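Local atomic coordinates of ABC sugar (Ribose) transporter, periplasmic substrate-binding subunit (Rhodobacter sphaeroides, PDB entry 3L49), a protein that probably binds a sugar in the periplasm as the substrate-binding subunit of an ABC transporter. Residues F90-T104 with N258-T272. Sequence-based numbering, arbitrary orientation.
Sequences FTVDTATPHAINNTT and NVARHLAGQEVKPFT
Asn102 and Thr103 run parallel to Phe271 and Thr272 as neighbouring strands, joined by the backbone hydrogen bonds Asn102 N to Pro270 O, Thr272 N to Asn102 O and Thr104 N to Thr272 O, while helix 258-263 runs antiparallel to strand 90-92 at 166°, the axes 10.3 Å apart. Asparagine suits position 101 because one amide serves two acceptors: with CG anti to the backbone N (chi1 170°), Asn101 ND2 donates to Lys269 O at 2.7 Å and Asn101 ND2 to Thr272 OG1 at 3.2 Å, both bonds nearly straight and in the amide plane. An alanine here, lacking the amide, would probably leave Lys269 O and Thr272 OG1 each short of a partner and open a gap beside Asn258. From the helix, Asn258 ND2 makes a bent bond to Thr103 OG1 and a straighter one to Thr272 OG1; the two threonine side chains lie side by side, their short hydroxyls letting the helix bond both strands. The flat ring of Phe90 fits between aliphatic groups, Val259 CG2 making a CH-pi contact over one face and Ile100 CB lying over the other, and turns its edge to the face of His262, planes at 72°. Ile100 CD1 makes a CH-pi contact over the imidazole, 3.6 Å from His262 CE1. Helix 248-263 thus covers the sheet of one alpha/beta lobe of the periplasmic-binding-protein fold, Val259 also touching strand 64-68, while strand 101-105 lies between strands 89-92 and 271-280.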
# COMPACT_ATOMS: atom_id res chain seq x y z
N PHE A 90 10.39 -9.47 -11.25
CA PHE A 90 9.03 -9.63 -10.79
C PHE A 90 8.82 -8.58 -9.71
O PHE A 90 9.76 -8.23 -9.00
CB PHE A 90 8.83 -11.03 -10.21
CG PHE A 90 8.89 -12.10 -11.25
CD1 PHE A 90 7.72 -12.57 -11.84
CD2 PHE A 90 10.10 -12.64 -11.67
CE1 PHE A 90 7.75 -13.55 -12.82
CE2 PHE A 90 10.15 -13.63 -12.65
CZ PHE A 90 8.97 -14.08 -13.22
N THR A 91 7.61 -8.05 -9.61
CA THR A 91 7.32 -7.10 -8.54
C THR A 91 6.14 -7.50 -7.69
O THR A 91 5.24 -8.21 -8.15
CB THR A 91 7.04 -5.68 -9.08
OG1 THR A 91 5.99 -5.73 -10.04
CG2 THR A 91 8.29 -5.05 -9.70
N VAL A 92 6.15 -7.05 -6.44
CA VAL A 92 4.92 -6.97 -5.67
C VAL A 92 4.57 -5.51 -5.47
O VAL A 92 5.39 -4.71 -5.01
CB VAL A 92 4.87 -7.89 -4.38
CG1 VAL A 92 6.01 -8.89 -4.36
CG2 VAL A 92 4.79 -7.12 -3.09
N ASP A 93 3.36 -5.16 -5.91
CA ASP A 93 2.79 -3.79 -5.90
C ASP A 93 3.41 -2.78 -6.87
O ASP A 93 2.72 -1.86 -7.31
CB ASP A 93 2.71 -3.21 -4.48
CG ASP A 93 1.51 -3.72 -3.72
OD1 ASP A 93 0.83 -4.66 -4.18
OD2 ASP A 93 1.22 -3.16 -2.64
N THR A 94 4.68 -2.95 -7.21
CA THR A 94 5.36 -1.96 -8.04
C THR A 94 5.00 -2.16 -9.51
O THR A 94 5.61 -2.96 -10.22
CB THR A 94 6.90 -1.99 -7.82
OG1 THR A 94 7.17 -1.98 -6.41
CG2 THR A 94 7.58 -0.77 -8.46
N ALA A 95 3.98 -1.43 -9.96
CA ALA A 95 3.53 -1.53 -11.35
C ALA A 95 4.54 -0.87 -12.28
O ALA A 95 4.63 0.36 -12.35
CB ALA A 95 2.16 -0.90 -11.51
N THR A 96 5.31 -1.70 -12.98
CA THR A 96 6.30 -1.21 -13.94
C THR A 96 6.40 -2.10 -15.19
O THR A 96 6.31 -3.33 -15.07
CB THR A 96 7.72 -0.97 -13.29
OG1 THR A 96 8.60 -0.35 -14.25
CG2 THR A 96 8.37 -2.27 -12.75
N PRO A 97 6.55 -1.49 -16.38
CA PRO A 97 6.88 -2.19 -17.63
C PRO A 97 8.18 -3.02 -17.58
O PRO A 97 8.34 -3.95 -18.37
CB PRO A 97 7.04 -1.05 -18.63
CG PRO A 97 6.22 0.06 -18.09
CD PRO A 97 6.33 -0.04 -16.61
N HIS A 98 9.09 -2.68 -16.66
CA HIS A 98 10.35 -3.40 -16.49
C HIS A 98 10.14 -4.84 -15.99
O HIS A 98 11.03 -5.68 -16.14
CB HIS A 98 11.27 -2.65 -15.52
CG HIS A 98 11.77 -1.33 -16.03
ND1 HIS A 98 12.69 -1.22 -17.05
CD2 HIS A 98 11.50 -0.07 -15.62
CE1 HIS A 98 12.95 0.06 -17.26
NE2 HIS A 98 12.24 0.78 -16.41
N ALA A 99 8.97 -5.12 -15.42
CA ALA A 99 8.65 -6.42 -14.84
C ALA A 99 7.91 -7.38 -15.78
O ALA A 99 7.05 -6.97 -16.55
CB ALA A 99 7.84 -6.23 -13.56
N ILE A 100 8.27 -8.66 -15.69
CA ILE A 100 7.52 -9.75 -16.33
C ILE A 100 6.10 -9.84 -15.74
O ILE A 100 5.12 -10.00 -16.46
CB ILE A 100 8.28 -11.10 -16.15
CG1 ILE A 100 9.52 -11.12 -17.05
CG2 ILE A 100 7.38 -12.32 -16.43
CD1 ILE A 100 10.64 -12.01 -16.55
N ASN A 101 6.01 -9.69 -14.42
CA ASN A 101 4.77 -9.87 -13.69
C ASN A 101 4.74 -8.94 -12.48
O ASN A 101 5.77 -8.70 -11.85
CB ASN A 101 4.62 -11.35 -13.28
CG ASN A 101 3.45 -11.59 -12.30
OD1 ASN A 101 3.60 -11.42 -11.09
ND2 ASN A 101 2.30 -12.01 -12.83
N ASN A 102 3.56 -8.41 -12.19
CA ASN A 102 3.32 -7.66 -10.97
C ASN A 102 2.22 -8.33 -10.17
O ASN A 102 1.07 -8.29 -10.58
CB ASN A 102 2.93 -6.22 -11.30
CG ASN A 102 2.64 -5.40 -10.06
OD1 ASN A 102 3.43 -5.40 -9.10
ND2 ASN A 102 1.52 -4.70 -10.06
N THR A 103 2.57 -8.95 -9.04
CA THR A 103 1.57 -9.51 -8.13
C THR A 103 1.14 -8.42 -7.14
O THR A 103 1.97 -7.73 -6.59
CB THR A 103 2.09 -10.78 -7.41
OG1 THR A 103 2.49 -11.75 -8.38
CG2 THR A 103 1.00 -11.39 -6.53
N THR A 104 -0.17 -8.29 -6.93
CA THR A 104 -0.74 -7.12 -6.25
C THR A 104 -2.21 -7.39 -5.88
O THR A 104 -2.63 -8.53 -5.86
CB THR A 104 -0.58 -5.84 -7.14
OG1 THR A 104 -1.05 -4.68 -6.44
CG2 THR A 104 -1.32 -5.99 -8.48
N ASN A 258 4.81 -17.09 -9.53
CA ASN A 258 5.01 -16.47 -10.83
C ASN A 258 6.46 -16.60 -11.28
O ASN A 258 6.73 -16.89 -12.44
CB ASN A 258 4.57 -15.01 -10.82
CG ASN A 258 3.07 -14.86 -10.98
OD1 ASN A 258 2.44 -15.59 -11.75
ND2 ASN A 258 2.49 -13.92 -10.24
N VAL A 259 7.39 -16.39 -10.34
CA VAL A 259 8.81 -16.64 -10.57
C VAL A 259 9.04 -18.11 -10.94
O VAL A 259 9.65 -18.43 -11.96
CB VAL A 259 9.68 -16.28 -9.34
CG1 VAL A 259 11.14 -16.55 -9.62
CG2 VAL A 259 9.49 -14.82 -8.96
N ALA A 260 8.54 -19.01 -10.10
CA ALA A 260 8.71 -20.45 -10.28
C ALA A 260 8.08 -20.96 -11.57
O ALA A 260 8.57 -21.92 -12.16
CB ALA A 260 8.15 -21.19 -9.08
N ARG A 261 7.00 -20.31 -12.01
CA ARG A 261 6.32 -20.69 -13.25
C ARG A 261 7.16 -20.30 -14.44
O ARG A 261 7.39 -21.11 -15.34
CB ARG A 261 4.95 -20.00 -13.33
CG ARG A 261 3.86 -20.87 -13.91
CD ARG A 261 2.55 -20.10 -14.11
NE ARG A 261 1.43 -21.02 -14.28
CZ ARG A 261 1.07 -21.60 -15.42
NH1 ARG A 261 1.74 -21.37 -16.54
NH2 ARG A 261 0.03 -22.42 -15.45
N HIS A 262 7.64 -19.05 -14.43
CA HIS A 262 8.45 -18.48 -15.49
C HIS A 262 9.75 -19.26 -15.74
O HIS A 262 10.16 -19.46 -16.89
CB HIS A 262 8.78 -17.03 -15.14
CG HIS A 262 9.76 -16.38 -16.07
ND1 HIS A 262 9.38 -15.88 -17.30
CD2 HIS A 262 11.08 -16.15 -15.96
CE1 HIS A 262 10.44 -15.37 -17.90
NE2 HIS A 262 11.49 -15.52 -17.11
N LEU A 263 10.38 -19.70 -14.66
CA LEU A 263 11.67 -20.38 -14.75
C LEU A 263 11.50 -21.82 -15.23
O LEU A 263 12.44 -22.41 -15.78
CB LEU A 263 12.41 -20.31 -13.41
CG LEU A 263 12.91 -18.93 -12.97
CD1 LEU A 263 13.43 -18.95 -11.55
CD2 LEU A 263 13.97 -18.38 -13.91
N ALA A 264 10.31 -22.38 -15.03
CA ALA A 264 9.97 -23.68 -15.58
C ALA A 264 9.46 -23.57 -17.03
O ALA A 264 8.85 -24.50 -17.55
CB ALA A 264 8.93 -24.38 -14.70
N GLY A 265 9.73 -22.43 -17.68
CA GLY A 265 9.35 -22.18 -19.07
C GLY A 265 7.85 -22.10 -19.33
O GLY A 265 7.37 -22.53 -20.37
N GLN A 266 7.11 -21.55 -18.37
CA GLN A 266 5.66 -21.52 -18.48
C GLN A 266 5.14 -20.11 -18.62
O GLN A 266 5.84 -19.14 -18.31
CB GLN A 266 5.01 -22.22 -17.29
CG GLN A 266 5.20 -23.73 -17.29
CD GLN A 266 4.62 -24.39 -16.06
OE1 GLN A 266 3.73 -23.85 -15.40
NE2 GLN A 266 5.13 -25.58 -15.74
N GLU A 267 3.90 -20.00 -19.11
CA GLU A 267 3.29 -18.70 -19.35
C GLU A 267 2.80 -18.06 -18.07
O GLU A 267 2.04 -18.65 -17.30
CB GLU A 267 2.19 -18.76 -20.41
CG GLU A 267 2.72 -18.76 -21.86
CD GLU A 267 3.13 -17.37 -22.37
OE1 GLU A 267 3.85 -16.62 -21.67
OE2 GLU A 267 2.74 -17.03 -23.51
N VAL A 268 3.27 -16.84 -17.84
CA VAL A 268 2.92 -16.05 -16.69
C VAL A 268 2.17 -14.84 -17.21
O VAL A 268 2.58 -14.23 -18.19
CB VAL A 268 4.20 -15.64 -15.90
CG1 VAL A 268 3.88 -14.71 -14.74
CG2 VAL A 268 4.92 -16.87 -15.37
N LYS A 269 1.05 -14.52 -16.56
CA LYS A 269 0.27 -13.32 -16.87
C LYS A 269 1.00 -12.04 -16.46
O LYS A 269 1.80 -12.06 -15.53
CB LYS A 269 -1.10 -13.42 -16.18
CG LYS A 269 -2.01 -14.49 -16.78
CD LYS A 269 -2.48 -14.09 -18.17
CE LYS A 269 -2.85 -15.30 -19.01
NZ LYS A 269 -4.02 -16.03 -18.45
N PRO A 270 0.72 -10.91 -17.14
CA PRO A 270 1.39 -9.65 -16.79
C PRO A 270 1.11 -9.15 -15.36
O PRO A 270 1.88 -8.35 -14.84
CB PRO A 270 0.82 -8.66 -17.81
CG PRO A 270 -0.46 -9.27 -18.26
CD PRO A 270 -0.19 -10.73 -18.29
N PHE A 271 0.01 -9.61 -14.75
CA PHE A 271 -0.31 -9.30 -13.35
C PHE A 271 -1.08 -10.44 -12.68
O PHE A 271 -1.68 -11.28 -13.35
CB PHE A 271 -1.07 -7.96 -13.22
CG PHE A 271 -2.36 -7.90 -14.00
CD1 PHE A 271 -2.37 -7.44 -15.31
CD2 PHE A 271 -3.57 -8.29 -13.42
CE1 PHE A 271 -3.55 -7.38 -16.04
CE2 PHE A 271 -4.76 -8.24 -14.15
CZ PHE A 271 -4.74 -7.78 -15.45
N THR A 272 -1.04 -10.46 -11.36
CA THR A 272 -1.83 -11.40 -10.56
C THR A 272 -2.43 -10.62 -9.40
O THR A 272 -1.71 -9.97 -8.65
CB THR A 272 -0.96 -12.54 -10.03
OG1 THR A 272 -0.19 -13.08 -11.10
CG2 THR A 272 -1.80 -13.64 -9.42